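Local atomic coordinates of transketolase (Campylobacter jejuni, PDB entry 3L84), a protein that belongs to the thiamine diphosphate-dependent transketolase family, pairing two domains of the thiamine diphosphate-binding fold with a smaller C-terminal domain in each subunit of a dimer. Residues M128-A133 and L172-L177; A400-G405 and M431-F436; K503-P508 and G516-K521; T529-G534 and R575-E580; Q22-G27 and K89-L94. One frame throughout, in Å; residues are numbered along the deposited sequence.

Contact 1: residues M128-A133 and L172-L177; sequences MAAKKA and LDNFIL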
# COMPACT_ATOMS: atom_id res chain seq x y z
N MSE A 128 9.04 7.21 19.51
CA MSE A 128 9.66 5.93 19.88
C MSE A 128 11.17 6.03 19.84
O MSE A 128 11.88 5.50 20.71
CB MSE A 128 9.20 4.84 18.93
CG MSE A 128 7.73 4.46 19.09
SE MSE A 128 7.08 3.01 18.02
CE MSE A 128 8.04 1.56 18.89
N ALA A 129 11.69 6.65 18.79
CA ALA A 129 13.14 6.87 18.64
C ALA A 129 13.69 7.65 19.83
O ALA A 129 14.71 7.28 20.39
CB ALA A 129 13.47 7.57 17.33
N ALA A 130 12.97 8.66 20.27
CA ALA A 130 13.39 9.46 21.41
C ALA A 130 13.37 8.60 22.69
O ALA A 130 14.28 8.71 23.51
CB ALA A 130 12.45 10.64 21.58
N LYS A 131 12.35 7.76 22.87
CA LYS A 131 12.39 6.85 24.00
C LYS A 131 13.58 5.91 23.98
O LYS A 131 14.20 5.66 25.04
CB LYS A 131 11.09 6.05 24.12
CG LYS A 131 9.89 6.88 24.55
CD LYS A 131 10.01 7.52 25.92
CE LYS A 131 8.71 8.21 26.36
NZ LYS A 131 8.79 8.72 27.75
N LYS A 132 13.96 5.40 22.80
CA LYS A 132 15.13 4.56 22.72
C LYS A 132 16.40 5.37 22.96
O LYS A 132 17.33 4.90 23.65
CB LYS A 132 15.20 3.83 21.38
CG LYS A 132 16.37 2.85 21.26
CD LYS A 132 16.32 1.76 22.35
CE LYS A 132 17.52 0.82 22.32
NZ LYS A 132 17.50 -0.15 23.44
N ALA A 133 16.46 6.58 22.44
CA ALA A 133 17.60 7.45 22.68
C ALA A 133 17.75 7.73 24.19
O ALA A 133 18.87 7.77 24.71
CB ALA A 133 17.45 8.77 21.90
N LEU A 172 3.81 6.70 25.02
CA LEU A 172 4.64 7.78 24.47
C LEU A 172 4.18 9.15 24.98
O LEU A 172 3.52 9.93 24.26
CB LEU A 172 4.64 7.75 22.95
CG LEU A 172 5.18 6.46 22.31
CD1 LEU A 172 5.18 6.55 20.78
CD2 LEU A 172 6.60 6.12 22.83
N ASP A 173 4.59 9.45 26.21
CA ASP A 173 4.23 10.68 26.89
C ASP A 173 5.14 11.86 26.54
O ASP A 173 5.21 12.86 27.24
CB ASP A 173 4.21 10.44 28.41
CG ASP A 173 5.56 10.03 28.96
OD1 ASP A 173 6.59 10.03 28.24
OD2 ASP A 173 5.63 9.76 30.19
N ASN A 174 5.81 11.70 25.41
CA ASN A 174 6.55 12.75 24.73
C ASN A 174 5.89 13.19 23.43
O ASN A 174 6.41 14.07 22.74
CB ASN A 174 8.00 12.30 24.48
CG ASN A 174 8.12 11.00 23.69
OD1 ASN A 174 7.14 10.31 23.43
ND2 ASN A 174 9.38 10.65 23.34
N PHE A 175 4.73 12.63 23.12
CA PHE A 175 4.06 12.84 21.83
C PHE A 175 2.79 13.66 22.02
O PHE A 175 1.89 13.28 22.78
CB PHE A 175 3.70 11.48 21.23
CG PHE A 175 2.95 11.50 19.93
CD1 PHE A 175 3.31 12.36 18.91
CD2 PHE A 175 1.87 10.69 19.74
CE1 PHE A 175 2.63 12.36 17.69
CE2 PHE A 175 1.19 10.68 18.53
CZ PHE A 175 1.57 11.51 17.50
N ILE A 176 2.69 14.75 21.27
CA ILE A 176 1.56 15.67 21.30
C ILE A 176 1.06 15.86 19.87
O ILE A 176 1.76 16.39 19.03
CB ILE A 176 1.93 17.01 21.96
CG1 ILE A 176 2.39 16.80 23.40
CG2 ILE A 176 0.76 17.96 21.91
CD1 ILE A 176 2.98 18.04 24.09
N LEU A 177 -0.13 15.35 19.60
CA LEU A 177 -0.77 15.37 18.31
C LEU A 177 -1.86 16.44 18.34
O LEU A 177 -2.75 16.41 19.19
CB LEU A 177 -1.38 14.00 18.02
CG LEU A 177 -2.04 13.79 16.68
CD1 LEU A 177 -1.10 14.03 15.53
CD2 LEU A 177 -2.61 12.35 16.60

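Contact 2: residues A400-G405 and M431-F436; sequences AFARYG and MKIKHF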
# COMPACT_ATOMS: atom_id res chain seq x y z
N ALA A 400 11.29 7.69 10.43
CA ALA A 400 11.61 8.62 11.47
C ALA A 400 12.81 8.17 12.32
O ALA A 400 13.64 9.02 12.66
CB ALA A 400 10.36 8.88 12.36
N PHE A 401 12.91 6.90 12.65
CA PHE A 401 14.12 6.40 13.31
C PHE A 401 15.34 6.79 12.50
O PHE A 401 16.37 7.18 13.05
CB PHE A 401 14.12 4.88 13.52
CG PHE A 401 13.49 4.39 14.80
CD1 PHE A 401 12.13 4.23 14.93
CD2 PHE A 401 14.30 4.10 15.90
CE1 PHE A 401 11.58 3.78 16.12
CE2 PHE A 401 13.75 3.65 17.10
CZ PHE A 401 12.39 3.47 17.20
N ALA A 402 15.29 6.64 11.18
CA ALA A 402 16.41 6.97 10.32
C ALA A 402 16.75 8.46 10.30
O ALA A 402 17.91 8.83 10.04
CB ALA A 402 16.13 6.45 8.89
N ARG A 403 15.76 9.31 10.55
CA ARG A 403 15.96 10.75 10.62
C ARG A 403 16.31 11.23 12.00
O ARG A 403 16.75 12.38 12.13
CB ARG A 403 14.70 11.50 10.11
CG ARG A 403 14.50 11.41 8.61
CD ARG A 403 15.49 12.28 7.87
NE ARG A 403 15.26 13.70 8.13
CZ ARG A 403 16.14 14.68 7.97
NH1 ARG A 403 17.40 14.45 7.61
NH2 ARG A 403 15.75 15.93 8.19
N TYR A 404 16.17 10.41 13.04
CA TYR A 404 16.32 10.93 14.40
C TYR A 404 17.71 11.47 14.69
O TYR A 404 17.85 12.52 15.31
CB TYR A 404 15.92 9.84 15.43
CG TYR A 404 15.86 10.36 16.83
CD1 TYR A 404 14.75 11.01 17.30
CD2 TYR A 404 16.95 10.26 17.68
CE1 TYR A 404 14.70 11.54 18.53
CE2 TYR A 404 16.92 10.77 18.93
CZ TYR A 404 15.78 11.42 19.39
OH TYR A 404 15.77 11.96 20.66
N GLY A 405 18.74 10.73 14.30
CA GLY A 405 20.11 11.20 14.35
C GLY A 405 21.13 10.14 14.71
O GLY A 405 22.31 10.35 14.47
N MSE A 431 13.79 10.85 0.35
CA MSE A 431 14.71 11.52 1.29
C MSE A 431 16.14 10.99 1.23
O MSE A 431 17.05 11.61 1.77
CB MSE A 431 14.23 11.31 2.72
CG MSE A 431 12.93 11.99 3.06
SE MSE A 431 12.60 12.06 4.97
CE MSE A 431 12.22 10.19 5.35
N LYS A 432 16.35 9.85 0.59
CA LYS A 432 17.67 9.19 0.53
C LYS A 432 18.20 8.85 1.92
O LYS A 432 19.39 9.01 2.20
CB LYS A 432 18.69 9.97 -0.32
CG LYS A 432 18.21 10.29 -1.71
CD LYS A 432 19.26 11.11 -2.47
CE LYS A 432 20.41 10.37 -2.92
NZ LYS A 432 21.25 11.24 -3.87
N ILE A 433 17.31 8.36 2.78
CA ILE A 433 17.70 7.95 4.12
C ILE A 433 18.20 6.54 4.18
O ILE A 433 17.93 5.69 3.30
CB ILE A 433 16.57 8.10 5.15
CG1 ILE A 433 15.28 7.43 4.70
CG2 ILE A 433 16.30 9.58 5.44
CD1 ILE A 433 14.26 7.10 5.81
N LYS A 434 18.97 6.24 5.21
CA LYS A 434 19.53 4.91 5.45
C LYS A 434 18.57 4.08 6.28
O LYS A 434 18.57 4.11 7.51
CB LYS A 434 20.93 5.01 6.03
CG LYS A 434 21.88 5.79 5.21
CD LYS A 434 21.88 5.48 3.70
CE LYS A 434 22.22 4.06 3.37
NZ LYS A 434 23.69 3.75 3.77
N HIS A 435 17.69 3.39 5.58
CA HIS A 435 16.61 2.57 6.16
C HIS A 435 16.60 1.31 5.31
O HIS A 435 16.61 1.38 4.07
CB HIS A 435 15.28 3.33 6.04
CG HIS A 435 14.05 2.59 6.49
ND1 HIS A 435 12.81 3.21 6.49
CD2 HIS A 435 13.83 1.33 6.93
CE1 HIS A 435 11.89 2.34 6.89
NE2 HIS A 435 12.48 1.19 7.17
N PHE A 436 16.72 0.15 5.96
CA PHE A 436 16.88 -1.13 5.25
C PHE A 436 15.60 -1.93 5.32
O PHE A 436 14.98 -2.05 6.37
CB PHE A 436 18.06 -1.89 5.87
CG PHE A 436 19.29 -1.03 6.02
CD1 PHE A 436 20.00 -0.65 4.92
CD2 PHE A 436 19.67 -0.54 7.24
CE1 PHE A 436 21.07 0.18 5.03
CE2 PHE A 436 20.77 0.30 7.35
CZ PHE A 436 21.43 0.69 6.26
O HOH W 1 19.39 8.27 7.33

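Contact 3: residues K503-P508 and G516-K521; sequences KALNEP and GAYLLK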
# COMPACT_ATOMS: atom_id res chain seq x y z
N LYS A 503 21.64 -22.91 -3.31
CA LYS A 503 22.95 -23.51 -3.42
C LYS A 503 24.03 -22.46 -3.41
O LYS A 503 24.01 -21.48 -4.11
CB LYS A 503 23.06 -24.32 -4.70
CG LYS A 503 22.07 -25.46 -4.82
CD LYS A 503 22.40 -26.70 -3.96
CE LYS A 503 23.84 -27.19 -4.10
NZ LYS A 503 24.10 -28.52 -3.41
N ALA A 504 25.05 -22.71 -2.62
CA ALA A 504 26.19 -21.81 -2.60
C ALA A 504 26.85 -21.74 -3.97
O ALA A 504 27.00 -22.76 -4.67
CB ALA A 504 27.19 -22.29 -1.55
N LEU A 505 27.28 -20.55 -4.37
CA LEU A 505 27.95 -20.32 -5.63
C LEU A 505 29.45 -20.51 -5.54
O LEU A 505 30.06 -20.46 -4.47
CB LEU A 505 27.70 -18.87 -6.12
CG LEU A 505 26.26 -18.43 -6.26
CD1 LEU A 505 26.21 -16.98 -6.78
CD2 LEU A 505 25.49 -19.37 -7.18
N ASN A 506 30.04 -20.74 -6.69
CA ASN A 506 31.47 -20.64 -6.82
C ASN A 506 31.89 -19.17 -6.90
O ASN A 506 31.05 -18.28 -7.07
CB ASN A 506 31.96 -21.50 -7.99
CG ASN A 506 31.70 -23.00 -7.74
OD1 ASN A 506 32.24 -23.58 -6.79
ND2 ASN A 506 30.82 -23.61 -8.55
N GLU A 507 33.18 -18.91 -6.82
CA GLU A 507 33.66 -17.53 -6.75
C GLU A 507 33.48 -16.79 -8.09
O GLU A 507 33.46 -17.40 -9.14
CB GLU A 507 35.12 -17.49 -6.27
CG GLU A 507 35.25 -17.85 -4.76
CD GLU A 507 36.54 -17.37 -4.10
OE1 GLU A 507 36.51 -17.01 -2.88
OE2 GLU A 507 37.59 -17.36 -4.79
N PRO A 508 33.36 -15.45 -8.04
CA PRO A 508 33.26 -14.69 -9.28
C PRO A 508 34.46 -14.93 -10.22
O PRO A 508 35.61 -15.07 -9.76
CB PRO A 508 33.26 -13.24 -8.80
CG PRO A 508 32.79 -13.31 -7.39
CD PRO A 508 33.33 -14.57 -6.85
N GLY A 516 26.72 -4.93 -9.58
CA GLY A 516 25.31 -5.28 -9.80
C GLY A 516 25.09 -6.61 -10.47
O GLY A 516 24.22 -7.38 -10.07
N ALA A 517 25.84 -6.85 -11.52
CA ALA A 517 25.88 -8.16 -12.18
C ALA A 517 27.33 -8.51 -12.40
O ALA A 517 28.16 -7.59 -12.59
CB ALA A 517 25.13 -8.14 -13.52
N TYR A 518 27.67 -9.80 -12.40
CA TYR A 518 29.05 -10.23 -12.63
C TYR A 518 29.03 -11.63 -13.24
O TYR A 518 28.00 -12.32 -13.22
CB TYR A 518 29.85 -10.19 -11.31
CG TYR A 518 29.39 -11.15 -10.25
CD1 TYR A 518 30.01 -12.37 -10.10
CD2 TYR A 518 28.35 -10.84 -9.39
CE1 TYR A 518 29.59 -13.28 -9.14
CE2 TYR A 518 27.94 -11.74 -8.44
CZ TYR A 518 28.57 -12.95 -8.29
OH TYR A 518 28.20 -13.87 -7.34
N LEU A 519 30.18 -12.04 -13.76
CA LEU A 519 30.27 -13.36 -14.39
C LEU A 519 30.61 -14.47 -13.38
O LEU A 519 31.59 -14.35 -12.65
CB LEU A 519 31.34 -13.36 -15.51
CG LEU A 519 30.93 -12.72 -16.83
CD1 LEU A 519 32.15 -12.48 -17.68
CD2 LEU A 519 29.92 -13.61 -17.56
N LEU A 520 29.82 -15.54 -13.38
CA LEU A 520 30.11 -16.79 -12.66
C LEU A 520 30.76 -17.81 -13.59
O LEU A 520 31.44 -18.73 -13.13
CB LEU A 520 28.82 -17.45 -12.11
CG LEU A 520 28.22 -16.72 -10.96
CD1 LEU A 520 26.86 -17.30 -10.65
CD2 LEU A 520 29.13 -16.81 -9.73
N LYS A 521 30.50 -17.69 -14.89
CA LYS A 521 31.04 -18.62 -15.88
C LYS A 521 31.25 -17.82 -17.13
O LYS A 521 30.37 -17.04 -17.52
CB LYS A 521 30.07 -19.79 -16.13
CG LYS A 521 30.54 -20.82 -17.13
CD LYS A 521 29.47 -21.90 -17.24
CE LYS A 521 29.73 -22.92 -18.31
NZ LYS A 521 28.91 -24.14 -17.99
O HOH W 2 30.04 -15.82 -6.41
O HOH W 3 31.74 -19.43 -10.39

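Contact 4: residues T529-G534 and R575-E580; sequences TLLASG and RLLKGE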
# COMPACT_ATOMS: atom_id res chain seq x y z
N THR A 529 24.22 -16.15 -23.11
CA THR A 529 24.48 -15.70 -21.76
C THR A 529 23.21 -15.91 -20.97
O THR A 529 22.16 -15.43 -21.39
CB THR A 529 24.94 -14.23 -21.69
OG1 THR A 529 26.18 -14.09 -22.41
CG2 THR A 529 25.15 -13.77 -20.26
N LEU A 530 23.30 -16.63 -19.85
CA LEU A 530 22.15 -16.83 -18.95
C LEU A 530 22.35 -15.91 -17.78
O LEU A 530 23.39 -15.99 -17.11
CB LEU A 530 22.10 -18.29 -18.50
CG LEU A 530 21.79 -19.34 -19.59
CD1 LEU A 530 22.91 -19.63 -20.57
CD2 LEU A 530 21.40 -20.64 -18.89
N LEU A 531 21.42 -15.01 -17.58
CA LEU A 531 21.46 -13.98 -16.56
C LEU A 531 20.34 -14.25 -15.56
O LEU A 531 19.18 -14.41 -15.98
CB LEU A 531 21.26 -12.60 -17.21
CG LEU A 531 21.29 -11.40 -16.30
CD1 LEU A 531 21.85 -10.17 -16.99
CD2 LEU A 531 19.92 -11.13 -15.75
N ALA A 532 20.65 -14.27 -14.26
CA ALA A 532 19.64 -14.54 -13.28
C ALA A 532 19.99 -13.85 -12.00
O ALA A 532 21.14 -13.43 -11.80
CB ALA A 532 19.50 -16.04 -13.04
N SER A 533 19.02 -13.81 -11.10
CA SER A 533 19.25 -13.37 -9.73
C SER A 533 18.73 -14.42 -8.75
O SER A 533 17.90 -15.29 -9.08
CB SER A 533 18.55 -12.04 -9.45
OG SER A 533 17.15 -12.17 -9.51
N GLY A 534 19.16 -14.32 -7.51
CA GLY A 534 18.62 -15.08 -6.42
C GLY A 534 18.52 -16.55 -6.69
O GLY A 534 19.48 -17.18 -7.18
N ARG A 575 31.29 -7.08 -21.83
CA ARG A 575 32.00 -8.29 -21.47
C ARG A 575 31.05 -9.35 -20.92
O ARG A 575 31.18 -10.53 -21.24
CB ARG A 575 33.10 -8.02 -20.46
CG ARG A 575 33.83 -9.29 -20.11
CD ARG A 575 35.26 -9.09 -19.73
NE ARG A 575 35.79 -10.35 -19.24
CZ ARG A 575 36.95 -10.48 -18.62
NH1 ARG A 575 37.71 -9.41 -18.43
NH2 ARG A 575 37.32 -11.67 -18.17
N LEU A 576 30.11 -8.94 -20.07
CA LEU A 576 29.16 -9.89 -19.51
C LEU A 576 28.19 -10.48 -20.53
O LEU A 576 27.93 -11.70 -20.53
CB LEU A 576 28.34 -9.26 -18.39
CG LEU A 576 28.95 -9.33 -16.99
CD1 LEU A 576 30.39 -8.80 -16.91
CD2 LEU A 576 28.04 -8.60 -16.01
N LEU A 577 27.63 -9.60 -21.36
CA LEU A 577 26.45 -9.91 -22.15
C LEU A 577 26.83 -10.34 -23.56
O LEU A 577 26.77 -9.54 -24.52
CB LEU A 577 25.48 -8.72 -22.14
CG LEU A 577 25.03 -8.24 -20.73
CD1 LEU A 577 24.21 -6.94 -20.84
CD2 LEU A 577 24.28 -9.33 -19.97
N LYS A 578 27.14 -11.61 -23.69
CA LYS A 578 27.61 -12.16 -24.95
C LYS A 578 26.55 -13.01 -25.64
O LYS A 578 25.77 -13.71 -24.99
CB LYS A 578 28.82 -13.05 -24.69
CG LYS A 578 30.04 -12.32 -24.19
CD LYS A 578 30.56 -11.33 -25.18
CE LYS A 578 31.92 -10.78 -24.75
NZ LYS A 578 32.32 -9.75 -25.69
N GLY A 579 26.53 -12.96 -26.96
CA GLY A 579 25.62 -13.80 -27.73
C GLY A 579 24.18 -13.45 -27.47
O GLY A 579 23.84 -12.27 -27.28
N GLU A 580 23.32 -14.46 -27.48
CA GLU A 580 21.91 -14.25 -27.18
C GLU A 580 21.75 -14.35 -25.67
O GLU A 580 22.16 -15.33 -25.02
CB GLU A 580 21.09 -15.30 -27.90
CG GLU A 580 19.59 -15.06 -27.85
CD GLU A 580 18.87 -15.87 -28.92
OE1 GLU A 580 18.28 -15.27 -29.85
OE2 GLU A 580 18.96 -17.12 -28.88

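Contact 5: residues Q22-G27 and K89-L94; sequences QKANSG and KNFRQL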
# COMPACT_ATOMS: atom_id res chain seq x y z
N GLN A 22 -0.45 33.10 -3.36
CA GLN A 22 -1.00 33.96 -4.39
C GLN A 22 0.05 34.24 -5.47
O GLN A 22 -0.25 34.17 -6.66
CB GLN A 22 -1.51 35.25 -3.78
CG GLN A 22 -2.44 36.04 -4.66
CD GLN A 22 -3.71 35.28 -4.95
OE1 GLN A 22 -4.28 34.66 -4.05
NE2 GLN A 22 -4.17 35.33 -6.21
N LYS A 23 1.30 34.48 -5.06
CA LYS A 23 2.38 34.75 -6.01
C LYS A 23 2.64 33.53 -6.87
O LYS A 23 2.88 33.65 -8.08
CB LYS A 23 3.64 35.22 -5.28
CG LYS A 23 4.78 35.64 -6.23
CD LYS A 23 5.91 36.29 -5.42
CE LYS A 23 7.04 36.80 -6.32
NZ LYS A 23 7.75 35.72 -7.09
N ALA A 24 2.59 32.33 -6.27
CA ALA A 24 2.77 31.10 -7.03
C ALA A 24 1.55 30.78 -7.90
O ALA A 24 1.63 29.93 -8.80
CB ALA A 24 3.02 29.92 -6.07
N ASN A 25 0.40 31.41 -7.62
CA ASN A 25 -0.87 30.98 -8.20
C ASN A 25 -1.11 29.48 -8.04
O ASN A 25 -1.63 28.81 -8.94
CB ASN A 25 -1.00 31.39 -9.67
CG ASN A 25 -2.45 31.40 -10.15
OD1 ASN A 25 -3.38 31.52 -9.35
ND2 ASN A 25 -2.64 31.25 -11.45
N SER A 26 -0.72 28.94 -6.89
CA SER A 26 -0.76 27.51 -6.65
C SER A 26 -0.53 27.27 -5.17
O SER A 26 0.28 27.96 -4.57
CB SER A 26 0.36 26.80 -7.43
OG SER A 26 0.33 25.40 -7.14
N GLY A 27 -1.25 26.31 -4.60
CA GLY A 27 -1.02 25.91 -3.24
C GLY A 27 -2.23 26.00 -2.37
O GLY A 27 -3.34 26.17 -2.84
N LYS A 89 9.27 33.91 -1.73
CA LYS A 89 8.79 34.42 -3.00
C LYS A 89 8.96 33.47 -4.18
O LYS A 89 8.51 33.76 -5.26
CB LYS A 89 9.49 35.76 -3.30
CG LYS A 89 9.01 36.87 -2.40
CD LYS A 89 9.81 38.16 -2.56
CE LYS A 89 9.36 39.21 -1.52
NZ LYS A 89 10.11 40.50 -1.60
N ASN A 90 9.64 32.36 -3.95
CA ASN A 90 9.89 31.31 -4.94
C ASN A 90 9.08 30.04 -4.62
O ASN A 90 9.38 28.96 -5.16
CB ASN A 90 11.39 30.97 -4.97
CG ASN A 90 12.22 32.12 -5.48
OD1 ASN A 90 11.71 33.01 -6.18
ND2 ASN A 90 13.49 32.12 -5.14
N PHE A 91 8.08 30.14 -3.75
CA PHE A 91 7.26 29.02 -3.41
C PHE A 91 6.74 28.30 -4.66
O PHE A 91 6.24 28.91 -5.59
CB PHE A 91 6.10 29.53 -2.55
CG PHE A 91 5.12 28.50 -2.06
CD1 PHE A 91 5.52 27.45 -1.22
CD2 PHE A 91 3.76 28.58 -2.38
CE1 PHE A 91 4.59 26.57 -0.69
CE2 PHE A 91 2.84 27.70 -1.84
CZ PHE A 91 3.26 26.70 -1.00
N ARG A 92 6.90 27.00 -4.64
CA ARG A 92 6.37 26.11 -5.68
C ARG A 92 7.01 26.29 -7.06
O ARG A 92 6.51 25.75 -8.04
CB ARG A 92 4.84 26.14 -5.75
CG ARG A 92 4.17 25.35 -4.63
CD ARG A 92 2.63 25.57 -4.53
NE ARG A 92 2.14 24.54 -3.65
CZ ARG A 92 1.56 23.39 -4.00
NH1 ARG A 92 1.12 23.19 -5.21
NH2 ARG A 92 1.42 22.43 -3.09
N GLN A 93 8.13 26.98 -7.14
CA GLN A 93 8.83 27.20 -8.41
C GLN A 93 10.00 26.23 -8.57
O GLN A 93 10.66 25.85 -7.58
CB GLN A 93 9.32 28.63 -8.53
CG GLN A 93 8.21 29.67 -8.42
CD GLN A 93 6.97 29.28 -9.18
OE1 GLN A 93 5.89 29.02 -8.59
NE2 GLN A 93 7.11 29.13 -10.48
N LEU A 94 10.28 25.87 -9.82
CA LEU A 94 11.30 24.89 -10.10
C LEU A 94 12.62 25.25 -9.44
O LEU A 94 13.12 26.37 -9.59
CB LEU A 94 11.51 24.74 -11.60
CG LEU A 94 12.42 23.63 -12.05
CD1 LEU A 94 11.69 22.29 -11.80
CD2 LEU A 94 12.77 23.79 -13.54

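Contact 1: residues M128-A133 and L172-L177
K131 and A130 on helix 118-137 meet the short loop that leads into strand 175-181, a joint in the alpha/beta fold where a helix packs against the loop that feeds the central strand of a parallel sheet. The closely packed part is mostly apolar and largely buried. Here L172 splits its two methyls between neighbouring turns of the helix. CD1 rests against CG of selenomethionine M128 at 3.7 Å, and CD2 touches CG of K131 at 3.8 Å. N174 fills the next place along the loop: its ND2 lies 3.5 Å from CB of A130, while the same nitrogen donates to the main-chain oxygen of A127, one turn back, so that the amide is fixed to the helix whose alanine it touches. On the far side of A130, Y404 of helix 391-404 closes the packing. The looser part, partly open to solvent, belongs to charge. With its second torsion bent (chi2 -62°), the K131 chain turns toward the loop and then runs straight, passing L172 and N174 in the direction opposite to theirs. CE skims the N174 amide, 3.9 Å from its CG. Past these two residues the ammonium meets D173 in a salt bridge, the two side chains crossing at about a right angle. NZ reaches OD1 at 2.6 Å on the syn side of the carboxylate, 24° out of its plane.

Contact 2: residues A400-G405 and M431-F436
No direct hydrogen bond joins A402 to the loop of I433 and K434; a single water takes that place, giving a proton to O of A402 (3.1 Å) and accepting one from N of K434 (3.0 Å). The joint belongs to an alpha/beta domain, where the C-terminal turn of helix 391-404 meets the link from helix 418-431 to strand 436-440. Helix 418-431 ends in a Schellman motif with K432, at positive phi, as its C-prime residue, and the chain then passes across the last turn of the other helix. A402 points its CB into this loop, between CD1 of I433 at 3.7 Å and the main-chain oxygen of K434 at the same distance. I433 works with both branches: CG1, set between the backbone N and the carbonyl carbon (chi1 52°), carries CD1 to A402, and CG2 turns to R403. The arginine, bent at chi2 and chi3, lays its aliphatic part across these groups, while its NE donates to O of E110. Selenomethionine M431 crosses the arginine obliquely, beside I433. Its SE lies 4.1 Å from CD of R403, and the same CD touches CG2 of I433 at 3.7 Å.

Contact 3: residues K503-P508 and G516-K521
The Y518 ring receives the P508 ring obliquely on its CD1-CE1 side: CB of the proline lies 3.6 Å from CD1, and CG is equally close to CE1. These groups join the loop after strand 493-496 to strand 518-521, an outer strand of the mixed sheet of the C-terminal domain. A classic beta bulge, with L520 and K521 both facing V556, breaks the strand here. At the far end of the tyrosine, CD1 of L505 comes to OH at 3.7 Å. The same methyl meets CD1 of L520, whose side chain crosses that of L505 at about a right angle, with V537 of helix 537-549 touching both leucines. The other branch of L520, CD2, lies against the main chain of the loop, 3.6 Å from O of N506. No direct hydrogen bond crosses between the two segments; waters carry the polar link instead. One gives its protons to O of N506 and to OH of Y518, the hydroxyl also being bonded to E478. The second water spans two backbone carbonyls, donating to O of E507 at 2.9 Å and to O of L520 at 2.8 Å.

Contact 4: residues T529-G534 and R575-E580
A chi1 of -62° sets OG1 of T529 beside its own backbone N and turns CG2 toward the end of helix 570-576, so that the two branches meet different parts of segment 575-580. OG1 donates to O of K578 at 2.6 Å, arriving in the carbonyl plane on a lone pair with a C=O...O angle of 120°. CG2 instead touches O of L576 at 3.5 Å, an oxygen that also accepts from the amide of N555. The backbone adds a second bond: N of T529 donates to O of E580 at 2.9 Å, the first step in pairing the parallel strands 528-532 and 580-584, which continues through I582. Further along the strand L531, extended away from its backbone N (chi1 -180°), crosses L577 obliquely. CD1 of L531 and CD2 of L577 stand 3.9 Å apart, with F565 and F595 packed on L577 from the neighbouring helix and loop. The turn runs through G579 at positive phi, which carries the chain from the helix end into its strand. T529 thus grips two carbonyls of the alpha-to-beta connection with G579 between them, K578 by its hydroxyl and E580 by its amide. A buried hydroxyl is thereby satisfied, and the point where strand 580-584 enters the sheet is held by side chain and main chain together.

Contact 5: residues Q22-G27 and K89-L94
A24 closes helix 3-24 in a Schellman motif, with N25 at positive phi, and its CA lies 6.1 Å from that of F91, in a type II beta turn from N90 to Q93. This border with the second subunit lies in the N-terminal thiamine diphosphate-binding domain. The methyl of A24 points into the turn, where its CB stands 3.4 Å from O of F91. One helix residue earlier, K23 stretches out nearly straight and bends only at its last torsion (chi4 -63°). NZ then donates to O of K89 at 2.8 Å, in the carbonyl plane. R92, at the positive-phi corner of the turn, makes the remaining polar contact. Its CG sits 3.8 Å above the centre of the F91 ring, and beyond it the extended chain carries the guanidinium to S26 and G27. The F91 ring itself is sunk between helices 3-24 and 69-79, touching V21 and Y73. G27, having no side chain, lets the guanidinium come down over its CA, which lies 3.4 Å above the plane, offset toward the rim. The charge has its stronger partner in the other subunit: NH1 forms a salt bridge with D449 of the second subunit, and NH2 donates to O of G100. S26 shares NH1 with that aspartate: OG of S26, near the guanidinium edge, accepts from NH1 of R92 at 3.0 Å, tilted 20° from the plane.

Contacts 1 and 2 are neighbours across the two thiamine diphosphate-binding-fold domains, their centres 16 Å apart. Y404 makes the junction: its OH packs on CA of A130 at 3.5 Å, while F401 reaches the start of the same helix segment. Contacts 3 and 4 form a second pair, with centres 11 Å apart in the C-terminal domain, where L576 of contact 4 packs on A517 and L519 of contact 3. This pair lies well away from the first, the centres of contacts 1 and 4 being 50 Å apart. Contact 5 stands alone, 29 Å from contact 2 between centres, and it alone of the five touches the second subunit.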